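Local coordinates for probable outer membrane protein (Pseudomonas aeruginosa, PDB 3DWO) that probably carries long-chain fatty acids or other hydrophobic compounds across the outer membrane, as a beta-barrel channel of the FadL family, at residues 132-137 and 174-179; 325-330 and 416-421. One frame throughout, in Å; residues are numbered along the deposited sequence.

Contact 1 (132-137 and 174-179). With C8E ((hydroxyethyloxy)tri(ethyloxy)octane), chain C; C8E ((hydroxyethyloxy)tri(ethyloxy)octane), chain D.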
ATOM      1  N   GLY A 132     -18.162  -2.887 -13.117  1.00 16.75           N
ATOM      2  CA  GLY A 132     -17.367  -3.806 -12.324  1.00 17.88           C
ATOM      3  C   GLY A 132     -17.747  -3.802 -10.851  1.00 18.35           C
ATOM      4  O   GLY A 132     -16.969  -4.261 -10.016  1.00 19.47           O
ATOM      5  N   ARG A 133     -18.941  -3.311 -10.523  1.00 18.25           N
ATOM      6  CA  ARG A 133     -19.374  -3.237  -9.123  1.00 18.32           C
ATOM      7  C   ARG A 133     -19.419  -4.574  -8.379  1.00 19.03           C
ATOM      8  O   ARG A 133     -19.327  -4.596  -7.144  1.00 19.20           O
ATOM      9  CB  ARG A 133     -20.738  -2.530  -9.014  1.00 16.93           C
ATOM     10  CG  ARG A 133     -21.899  -3.228  -9.714  1.00 15.99           C
ATOM     11  CD  ARG A 133     -23.174  -2.397  -9.604  1.00 18.15           C
ATOM     12  NE  ARG A 133     -24.313  -3.004 -10.294  1.00 17.82           N
ATOM     13  CZ  ARG A 133     -24.435  -3.077 -11.617  1.00 19.50           C
ATOM     14  NH1 ARG A 133     -23.489  -2.578 -12.403  1.00 16.51           N
ATOM     15  NH2 ARG A 133     -25.502  -3.656 -12.153  1.00 19.85           N
ATOM     16  N   ASP A 134     -19.560  -5.684  -9.103  1.00 17.01           N
ATOM     17  CA  ASP A 134     -19.589  -6.997  -8.447  1.00 20.81           C
ATOM     18  C   ASP A 134     -18.192  -7.392  -7.962  1.00 19.85           C
ATOM     19  O   ASP A 134     -18.039  -8.367  -7.236  1.00 21.52           O
ATOM     20  CB  ASP A 134     -20.089  -8.101  -9.391  1.00 22.59           C
ATOM     21  CG  ASP A 134     -21.587  -8.008  -9.694  1.00 27.85           C
ATOM     22  OD1 ASP A 134     -22.307  -7.217  -9.045  1.00 24.66           O
ATOM     23  OD2 ASP A 134     -22.046  -8.751 -10.596  1.00 30.91           O
ATOM     24  N   PHE A 135     -17.179  -6.640  -8.375  1.00 19.26           N
ATOM     25  CA  PHE A 135     -15.801  -6.930  -7.987  1.00 19.60           C
ATOM     26  C   PHE A 135     -15.239  -5.916  -7.012  1.00 19.56           C
ATOM     27  O   PHE A 135     -14.406  -6.259  -6.168  1.00 19.77           O
ATOM     28  CB  PHE A 135     -14.888  -6.976  -9.218  1.00 19.48           C
ATOM     29  CG  PHE A 135     -15.219  -8.086 -10.175  1.00 20.13           C
ATOM     30  CD1 PHE A 135     -16.253  -7.948 -11.092  1.00 21.95           C
ATOM     31  CD2 PHE A 135     -14.508  -9.281 -10.141  1.00 19.82           C
ATOM     32  CE1 PHE A 135     -16.577  -8.988 -11.968  1.00 22.39           C
ATOM     33  CE2 PHE A 135     -14.822 -10.326 -11.008  1.00 22.42           C
ATOM     34  CZ  PHE A 135     -15.861 -10.176 -11.924  1.00 22.35           C
ATOM     35  N   ALA A 136     -15.681  -4.667  -7.131  1.00 17.74           N
ATOM     36  CA  ALA A 136     -15.194  -3.629  -6.241  1.00 17.16           C
ATOM     37  C   ALA A 136     -15.892  -2.297  -6.421  1.00 17.99           C
ATOM     38  O   ALA A 136     -16.308  -1.928  -7.527  1.00 17.67           O
ATOM     39  CB  ALA A 136     -13.698  -3.433  -6.440  1.00 15.13           C
ATOM     40  N   VAL A 137     -16.031  -1.588  -5.310  1.00 16.83           N
ATOM     41  CA  VAL A 137     -16.602  -0.255  -5.316  1.00 17.52           C
ATOM     42  C   VAL A 137     -15.526   0.579  -4.625  1.00 17.65           C
ATOM     43  O   VAL A 137     -14.748   1.263  -5.288  1.00 18.04           O
ATOM     44  CB  VAL A 137     -17.939  -0.183  -4.543  1.00 19.65           C
ATOM     45  CG1 VAL A 137     -18.453   1.259  -4.523  1.00 20.03           C
ATOM     46  CG2 VAL A 137     -18.976  -1.080  -5.217  1.00 20.13           C
ATOM     47  N   SER A 174     -15.771  -2.283   0.078  1.00 18.00           N
ATOM     48  CA  SER A 174     -17.191  -2.354  -0.230  1.00 17.64           C
ATOM     49  C   SER A 174     -17.245  -3.020  -1.598  1.00 17.24           C
ATOM     50  O   SER A 174     -16.321  -2.884  -2.398  1.00 16.01           O
ATOM     51  CB  SER A 174     -17.849  -0.965  -0.255  1.00 14.22           C
ATOM     52  OG  SER A 174     -17.413  -0.196  -1.358  1.00 22.35           O
ATOM     53  N   GLN A 175     -18.321  -3.746  -1.863  1.00 17.17           N
ATOM     54  CA  GLN A 175     -18.441  -4.464  -3.117  1.00 20.99           C
ATOM     55  C   GLN A 175     -19.899  -4.875  -3.239  1.00 20.87           C
ATOM     56  O   GLN A 175     -20.561  -5.131  -2.233  1.00 20.94           O
ATOM     57  CB  GLN A 175     -17.518  -5.694  -3.054  1.00 24.41           C
ATOM     58  CG  GLN A 175     -17.640  -6.715  -4.164  1.00 28.53           C
ATOM     59  CD  GLN A 175     -16.606  -7.821  -4.009  1.00 30.52           C
ATOM     60  OE1 GLN A 175     -15.928  -7.903  -2.986  1.00 31.78           O
ATOM     61  NE2 GLN A 175     -16.483  -8.677  -5.016  1.00 31.17           N
ATOM     62  N   ASN A 176     -20.407  -4.905  -4.464  1.00 18.81           N
ATOM     63  CA  ASN A 176     -21.789  -5.293  -4.677  1.00 18.78           C
ATOM     64  C   ASN A 176     -21.925  -6.804  -4.613  1.00 20.13           C
ATOM     65  O   ASN A 176     -21.043  -7.530  -5.081  1.00 19.89           O
ATOM     66  CB  ASN A 176     -22.277  -4.831  -6.043  1.00 18.75           C
ATOM     67  CG  ASN A 176     -23.716  -5.233  -6.303  1.00 20.54           C
ATOM     68  OD1 ASN A 176     -24.627  -4.774  -5.613  1.00 17.57           O
ATOM     69  ND2 ASN A 176     -23.928  -6.101  -7.295  1.00 18.86           N
ATOM     70  N   LEU A 177     -23.028  -7.269  -4.032  1.00 18.88           N
ATOM     71  CA  LEU A 177     -23.310  -8.694  -3.949  1.00 20.01           C
ATOM     72  C   LEU A 177     -24.638  -8.904  -4.659  1.00 21.37           C
ATOM     73  O   LEU A 177     -25.588  -8.140  -4.469  1.00 19.57           O
ATOM     74  CB  LEU A 177     -23.463  -9.172  -2.505  1.00 22.84           C
ATOM     75  CG  LEU A 177     -22.363  -8.978  -1.466  1.00 28.07           C
ATOM     76  CD1 LEU A 177     -22.765  -9.764  -0.215  1.00 28.90           C
ATOM     77  CD2 LEU A 177     -21.007  -9.463  -1.989  1.00 30.72           C
ATOM     78  N   ASP A 178     -24.694  -9.953  -5.468  1.00 20.79           N
ATOM     79  CA  ASP A 178     -25.886 -10.312  -6.226  1.00 23.36           C
ATOM     80  C   ASP A 178     -26.304 -11.722  -5.761  1.00 24.78           C
ATOM     81  O   ASP A 178     -25.859 -12.725  -6.332  1.00 23.56           O
ATOM     82  CB  ASP A 178     -25.519 -10.325  -7.714  1.00 23.63           C
ATOM     83  CG  ASP A 178     -26.696 -10.579  -8.605  1.00 24.71           C
ATOM     84  OD1 ASP A 178     -27.708 -11.122  -8.118  1.00 27.64           O
ATOM     85  OD2 ASP A 178     -26.601 -10.247  -9.804  1.00 28.26           O
ATOM     86  N   LEU A 179     -27.145 -11.797  -4.728  1.00 24.90           N
ATOM     87  CA  LEU A 179     -27.587 -13.090  -4.186  1.00 26.83           C
ATOM     88  C   LEU A 179     -28.174 -14.084  -5.195  1.00 25.59           C
ATOM     89  O   LEU A 179     -27.916 -15.284  -5.101  1.00 26.24           O
ATOM     90  CB  LEU A 179     -28.601 -12.897  -3.050  1.00 25.71           C
ATOM     91  CG  LEU A 179     -28.215 -12.141  -1.776  1.00 28.26           C
ATOM     92  CD1 LEU A 179     -29.069 -12.667  -0.632  1.00 27.96           C
ATOM     93  CD2 LEU A 179     -26.753 -12.330  -1.445  1.00 27.28           C
TER
HETATM   94  C1  C8E C 453     -19.597 -12.408   0.591  1.00 30.17           C
HETATM   95  C2  C8E C 453     -20.237 -13.673   0.272  1.00 28.94           C
HETATM   96  C3  C8E C 453     -21.642 -13.554  -0.089  1.00 28.37           C
HETATM   97  C4  C8E C 453     -22.163 -14.904  -0.229  1.00 27.65           C
HETATM   98  C5  C8E C 453     -23.520 -14.817  -0.810  1.00 28.17           C
HETATM   99  C6  C8E C 453     -24.028 -16.138  -1.079  1.00 28.91           C
HETATM  100  C7  C8E C 453     -25.417 -15.825  -1.379  1.00 28.97           C
HETATM  101  C8  C8E C 453     -26.116 -17.094  -1.615  1.00 30.19           C
HETATM  102  O9  C8E C 453     -27.460 -17.300  -2.003  1.00 34.68           O
HETATM  103  C10 C8E C 453     -28.509 -16.825  -1.183  1.00 33.99           C
HETATM  104  C11 C8E C 453     -29.758 -17.246  -1.882  1.00 37.40           C
HETATM  105  O12 C8E C 453     -30.526 -16.125  -2.334  1.00 42.54           O
HETATM  106  C13 C8E C 453     -31.624 -16.487  -3.208  1.00 46.98           C
HETATM  107  C14 C8E C 453     -32.676 -15.521  -3.827  1.00 52.83           C
HETATM  108  O15 C8E C 453     -32.766 -14.063  -3.886  1.00 54.32           O
HETATM  109  C16 C8E C 453     -33.482 -13.556  -2.747  1.00 54.57           C
HETATM  110  C17 C8E C 453     -35.003 -13.424  -2.935  1.00 53.90           C
HETATM  111  O18 C8E C 453     -35.942 -13.522  -1.842  1.00 53.07           O
HETATM  112  C19 C8E C 453     -36.403 -14.881  -1.622  1.00 53.49           C
HETATM  113  C20 C8E C 453     -37.087 -15.366  -0.293  1.00 53.75           C
HETATM  114  O21 C8E C 453     -37.097 -16.770  -0.008  1.00 54.93           O
HETATM  115  C1  C8E D 454      -4.761  -7.020  -6.633  1.00 50.18           C
HETATM  116  C2  C8E D 454      -5.778  -6.671  -5.648  1.00 50.76           C
HETATM  117  C3  C8E D 454      -5.447  -6.988  -4.266  1.00 49.31           C
HETATM  118  C4  C8E D 454      -6.528  -6.479  -3.440  1.00 50.82           C
HETATM  119  C5  C8E D 454      -6.035  -6.319  -2.049  1.00 50.43           C
HETATM  120  C6  C8E D 454      -6.892  -5.408  -1.315  1.00 51.12           C
HETATM  121  C7  C8E D 454      -6.587  -5.818   0.045  1.00 52.35           C
HETATM  122  C8  C8E D 454      -6.523  -4.617   0.913  1.00 53.78           C
HETATM  123  O9  C8E D 454      -7.182  -4.426   2.156  1.00 51.56           O
HETATM  124  C10 C8E D 454      -8.595  -4.476   2.195  1.00 51.76           C
HETATM  125  C11 C8E D 454      -8.969  -4.249   3.626  1.00 49.18           C
HETATM  126  O12 C8E D 454      -9.182  -5.501   4.300  1.00 48.77           O
HETATM  127  C13 C8E D 454     -10.554  -5.775   4.719  1.00 46.07           C
HETATM  128  C14 C8E D 454     -11.684  -6.392   3.835  1.00 47.72           C
HETATM  129  O15 C8E D 454     -12.590  -7.514   4.061  1.00 48.48           O
HETATM  130  C16 C8E D 454     -12.045  -8.758   3.575  1.00 47.91           C
HETATM  131  C17 C8E D 454     -12.405  -9.094   2.115  1.00 45.87           C
HETATM  132  O18 C8E D 454     -13.477  -8.451   1.394  1.00 46.74           O
HETATM  133  C19 C8E D 454     -14.752  -9.136   1.522  1.00 44.79           C
HETATM  134  C20 C8E D 454     -15.584  -9.644   0.286  1.00 45.53           C
HETATM  135  O21 C8E D 454     -16.608  -8.798  -0.260  1.00 42.02           O
HETATM  136  O   HOH W   1     -24.222 -10.301 -11.223  1.00 25.45           O
HETATM  137  O   HOH W   2     -25.096  -7.535 -10.284  1.00 28.42           O

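Contact 2 (325-330 and 416-421). With C8E ((hydroxyethyloxy)tri(ethyloxy)octane), chain C.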
ATOM      1  N   THR A 325     -15.244 -18.643   7.739  1.00 18.58           N
ATOM      2  CA  THR A 325     -15.063 -17.938   6.476  1.00 19.67           C
ATOM      3  C   THR A 325     -16.369 -17.542   5.802  1.00 19.02           C
ATOM      4  O   THR A 325     -17.285 -18.348   5.664  1.00 19.84           O
ATOM      5  CB  THR A 325     -14.231 -18.795   5.486  1.00 21.02           C
ATOM      6  OG1 THR A 325     -12.873 -18.855   5.945  1.00 25.66           O
ATOM      7  CG2 THR A 325     -14.259 -18.196   4.077  1.00 20.80           C
ATOM      8  N   ILE A 326     -16.459 -16.279   5.406  1.00 19.69           N
ATOM      9  CA  ILE A 326     -17.633 -15.799   4.694  1.00 20.07           C
ATOM     10  C   ILE A 326     -17.262 -15.987   3.224  1.00 19.69           C
ATOM     11  O   ILE A 326     -18.013 -16.588   2.454  1.00 20.01           O
ATOM     12  CB  ILE A 326     -17.910 -14.315   4.987  1.00 20.42           C
ATOM     13  CG1 ILE A 326     -18.395 -14.155   6.432  1.00 22.77           C
ATOM     14  CG2 ILE A 326     -18.949 -13.779   4.022  1.00 20.16           C
ATOM     15  CD1 ILE A 326     -19.639 -14.941   6.749  1.00 23.50           C
ATOM     16  N   VAL A 327     -16.091 -15.476   2.849  1.00 17.76           N
ATOM     17  CA  VAL A 327     -15.579 -15.622   1.494  1.00 18.17           C
ATOM     18  C   VAL A 327     -14.064 -15.464   1.511  1.00 20.10           C
ATOM     19  O   VAL A 327     -13.519 -14.641   2.255  1.00 19.85           O
ATOM     20  CB  VAL A 327     -16.190 -14.582   0.500  1.00 19.62           C
ATOM     21  CG1 VAL A 327     -15.791 -13.165   0.887  1.00 17.40           C
ATOM     22  CG2 VAL A 327     -15.720 -14.892  -0.922  1.00 18.17           C
ATOM     23  N   SER A 328     -13.385 -16.282   0.711  1.00 20.26           N
ATOM     24  CA  SER A 328     -11.933 -16.223   0.606  1.00 21.06           C
ATOM     25  C   SER A 328     -11.578 -15.904  -0.849  1.00 21.23           C
ATOM     26  O   SER A 328     -11.977 -16.618  -1.762  1.00 21.55           O
ATOM     27  CB  SER A 328     -11.314 -17.558   1.019  1.00 20.83           C
ATOM     28  OG  SER A 328      -9.906 -17.444   1.112  1.00 24.23           O
ATOM     29  N   ILE A 329     -10.836 -14.825  -1.052  1.00 21.59           N
ATOM     30  CA  ILE A 329     -10.443 -14.397  -2.389  1.00 23.23           C
ATOM     31  C   ILE A 329      -8.936 -14.575  -2.602  1.00 23.58           C
ATOM     32  O   ILE A 329      -8.119 -13.942  -1.934  1.00 22.85           O
ATOM     33  CB  ILE A 329     -10.825 -12.910  -2.606  1.00 22.54           C
ATOM     34  CG1 ILE A 329     -12.322 -12.732  -2.353  1.00 24.55           C
ATOM     35  CG2 ILE A 329     -10.473 -12.468  -4.029  1.00 24.10           C
ATOM     36  CD1 ILE A 329     -12.789 -11.288  -2.380  1.00 27.00           C
ATOM     37  N   PRO A 330      -8.551 -15.451  -3.537  1.00 25.11           N
ATOM     38  CA  PRO A 330      -7.123 -15.666  -3.789  1.00 24.89           C
ATOM     39  C   PRO A 330      -6.485 -14.502  -4.534  1.00 24.49           C
ATOM     40  O   PRO A 330      -7.091 -13.911  -5.419  1.00 25.96           O
ATOM     41  CB  PRO A 330      -7.104 -16.950  -4.615  1.00 26.06           C
ATOM     42  CG  PRO A 330      -8.391 -17.641  -4.228  1.00 26.99           C
ATOM     43  CD  PRO A 330      -9.358 -16.490  -4.197  1.00 24.79           C
ATOM     44  N   GLN A 416     -15.641 -16.005  -8.057  1.00 17.96           N
ATOM     45  CA  GLN A 416     -15.997 -17.363  -7.680  1.00 19.61           C
ATOM     46  C   GLN A 416     -17.528 -17.470  -7.593  1.00 20.70           C
ATOM     47  O   GLN A 416     -18.232 -16.455  -7.634  1.00 19.52           O
ATOM     48  CB  GLN A 416     -15.368 -17.704  -6.328  1.00 17.90           C
ATOM     49  CG  GLN A 416     -15.708 -16.699  -5.233  1.00 18.81           C
ATOM     50  CD  GLN A 416     -15.039 -17.041  -3.927  1.00 19.49           C
ATOM     51  OE1 GLN A 416     -15.467 -17.958  -3.211  1.00 19.17           O
ATOM     52  NE2 GLN A 416     -13.962 -16.326  -3.616  1.00 17.65           N
ATOM     53  N   ASP A 417     -18.037 -18.692  -7.460  1.00 20.48           N
ATOM     54  CA  ASP A 417     -19.481 -18.919  -7.393  1.00 20.70           C
ATOM     55  C   ASP A 417     -20.259 -18.028  -6.412  1.00 21.17           C
ATOM     56  O   ASP A 417     -21.194 -17.338  -6.816  1.00 19.21           O
ATOM     57  CB  ASP A 417     -19.780 -20.384  -7.057  1.00 23.71           C
ATOM     58  CG  ASP A 417     -19.282 -21.352  -8.126  1.00 31.11           C
ATOM     59  OD1 ASP A 417     -19.186 -20.952  -9.307  1.00 32.19           O
ATOM     60  OD2 ASP A 417     -19.005 -22.526  -7.787  1.00 33.86           O
ATOM     61  N   ARG A 418     -19.888 -18.034  -5.132  1.00 19.54           N
ATOM     62  CA  ARG A 418     -20.626 -17.237  -4.157  1.00 21.59           C
ATOM     63  C   ARG A 418     -20.569 -15.725  -4.366  1.00 20.48           C
ATOM     64  O   ARG A 418     -21.327 -14.983  -3.742  1.00 19.69           O
ATOM     65  CB  ARG A 418     -20.211 -17.601  -2.721  1.00 21.50           C
ATOM     66  CG  ARG A 418     -18.820 -17.196  -2.291  1.00 22.70           C
ATOM     67  CD  ARG A 418     -18.583 -17.631  -0.839  1.00 21.57           C
ATOM     68  NE  ARG A 418     -18.613 -19.084  -0.692  1.00 22.05           N
ATOM     69  CZ  ARG A 418     -18.602 -19.725   0.478  1.00 23.57           C
ATOM     70  NH1 ARG A 418     -18.564 -19.050   1.620  1.00 19.23           N
ATOM     71  NH2 ARG A 418     -18.639 -21.048   0.507  1.00 21.12           N
ATOM     72  N   LEU A 419     -19.689 -15.268  -5.253  1.00 21.32           N
ATOM     73  CA  LEU A 419     -19.591 -13.837  -5.544  1.00 21.90           C
ATOM     74  C   LEU A 419     -20.295 -13.447  -6.846  1.00 21.28           C
ATOM     75  O   LEU A 419     -20.123 -12.336  -7.350  1.00 21.05           O
ATOM     76  CB  LEU A 419     -18.128 -13.388  -5.591  1.00 21.55           C
ATOM     77  CG  LEU A 419     -17.416 -13.339  -4.235  1.00 22.82           C
ATOM     78  CD1 LEU A 419     -16.005 -12.804  -4.432  1.00 21.21           C
ATOM     79  CD2 LEU A 419     -18.198 -12.442  -3.255  1.00 20.84           C
ATOM     80  N   GLY A 420     -21.085 -14.363  -7.393  1.00 22.72           N
ATOM     81  CA  GLY A 420     -21.818 -14.061  -8.611  1.00 24.18           C
ATOM     82  C   GLY A 420     -21.341 -14.644  -9.932  1.00 22.38           C
ATOM     83  O   GLY A 420     -22.067 -14.572 -10.923  1.00 21.77           O
ATOM     84  N   GLY A 421     -20.127 -15.191  -9.965  1.00 24.57           N
ATOM     85  CA  GLY A 421     -19.607 -15.793 -11.189  1.00 19.85           C
ATOM     86  C   GLY A 421     -19.337 -14.884 -12.382  1.00 21.60           C
ATOM     87  O   GLY A 421     -19.172 -15.370 -13.506  1.00 20.23           O
TER
HETATM   88  C1  C8E C 453     -19.597 -12.408   0.591  1.00 30.17           C
HETATM   89  C2  C8E C 453     -20.237 -13.673   0.272  1.00 28.94           C
HETATM   90  C3  C8E C 453     -21.642 -13.554  -0.089  1.00 28.37           C
HETATM   91  C4  C8E C 453     -22.163 -14.904  -0.229  1.00 27.65           C
HETATM   92  C5  C8E C 453     -23.520 -14.817  -0.810  1.00 28.17           C
HETATM   93  C6  C8E C 453     -24.028 -16.138  -1.079  1.00 28.91           C
HETATM   94  C7  C8E C 453     -25.417 -15.825  -1.379  1.00 28.97           C
HETATM   95  C8  C8E C 453     -26.116 -17.094  -1.615  1.00 30.19           C
HETATM   96  O9  C8E C 453     -27.460 -17.300  -2.003  1.00 34.68           O
HETATM   97  C10 C8E C 453     -28.509 -16.825  -1.183  1.00 33.99           C
HETATM   98  C11 C8E C 453     -29.758 -17.246  -1.882  1.00 37.40           C
HETATM   99  O12 C8E C 453     -30.526 -16.125  -2.334  1.00 42.54           O
HETATM  100  C13 C8E C 453     -31.624 -16.487  -3.208  1.00 46.98           C
HETATM  101  C14 C8E C 453     -32.676 -15.521  -3.827  1.00 52.83           C
HETATM  102  O15 C8E C 453     -32.766 -14.063  -3.886  1.00 54.32           O
HETATM  103  C16 C8E C 453     -33.482 -13.556  -2.747  1.00 54.57           C
HETATM  104  C17 C8E C 453     -35.003 -13.424  -2.935  1.00 53.90           C
HETATM  105  O18 C8E C 453     -35.942 -13.522  -1.842  1.00 53.07           O
HETATM  106  C19 C8E C 453     -36.403 -14.881  -1.622  1.00 53.49           C
HETATM  107  C20 C8E C 453     -37.087 -15.366  -0.293  1.00 53.75           C
HETATM  108  O21 C8E C 453     -37.097 -16.770  -0.008  1.00 54.93           O
HETATM  109  O   HOH W   3     -18.259 -20.594   3.920  1.00 48.43           O
HETATM  110  O   HOH W   4     -14.874 -18.398  -0.575  1.00 21.98           O

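Contact 1 (132-137 and 174-179)
The carboxylate of D134 and the amide of N176 lie side by side, nearly coplanar with their planes only 16° apart: ND2 of N176 reaches OD1 of D134 at 2.6 Å, in the amide plane and nearly along the C-O axis of the acceptor. N176 points its CB toward 132-137, and a trans chi1 (179°) carries the amide alongside the D134 carboxylate; the same CB packs on CG of R133 at 4.0 Å. The guanidinium of R133 is turned obliquely to this amide and bonds to T71 and W130. From Q175, NE2 donates to D134 O at 2.7 Å, in the amide plane and along an almost straight N-H line (179°), while OE1 takes O21 of the chain D detergent at 2.9 Å and a bond from R372. Two backbone bonds, N176 N to R133 O and V137 N to S174 O, complete the polar join. Beside them V137 CB lies 3.2 Å from S174 OG, which is hydrogen-bonded to D138 N. Two waters lie within hydrogen-bonding distance of the carboxylates of both D134 and D178, whose OD2 atoms stand 4.9 Å apart, and D178 OD2 also accepts from S197 N; together these may offset the like charges. The contact thus packs the loop between strands 110-125 and 138-153 on the end of strand 158-177, beside strand 201-220, where D178 caps helix 179-184.

Contact 2 (325-330 and 416-421)
A classic beta bulge at I326 and V327, both facing L319, marks the strand that receives the loop 416-421; it lies in the two-stranded hairpin 316-321/324-330, an excursion from the FadL-family barrel between strands 300-309 and 336-346. The loop carries a 3-10 turn at 417-418, closed by L419 N to Q416 O, with G421 N reaching the same oxygen from the opposite face. Two side chains of 416-421 bond to strand carbonyls. R418 bends at chi3 (64°), which brings its guanidinium edge to the bulge: NH1 donates to I326 O at 2.7 Å, with the oxygen close to the guanidinium plane but the nitrogen well above the carbonyl plane. Water 3 lies at the same edge and joins NH1 to T325 O. Q416 runs extended beyond CG, and its NE2 gives a 2.7 Å bond to S328 O, again from above the carbonyl plane, 45° out of it. Its other amide atom, OE1, is linked through water 4 to S328 N, so this one amide addresses both the N-H and the C=O of S328. V327 CG2 lies 3.5 Å from Q416 NE2 and also packs on R418 CD and L419 CG. I329 CD1 meets L419 CD1 at 4.1 Å, the side chains crossing at about a right angle. The octyl tail of the chain C detergent passes along the apolar side, touching I326 CG2 and, at its other flank, R418 O, which also bonds to S182. At the end of that tail, C1 lies 3.9 Å from V327 CG1.

Both segments of contact 1 precede those of contact 2 along the chain, yet the centres of the two contacts lie 11 Å apart, on the same side of the chain's centre. L419 joins them: its CD1 packs 4.2 Å from Q175 NE2 and its CD2 4.3 Å from L177 CD2. The loop between strands 395-411 and 423-441 reaches both contacts: N415, just ahead of 416-421, bonds to D134 O, and R418 O accepts from S182 of helix 179-184. The chain C detergent touches both contacts, its tail passing L177, L179, I326 and V327. This largely apolar detergent site is consistent with a binding region for hydrophobic compounds in a FadL-type channel.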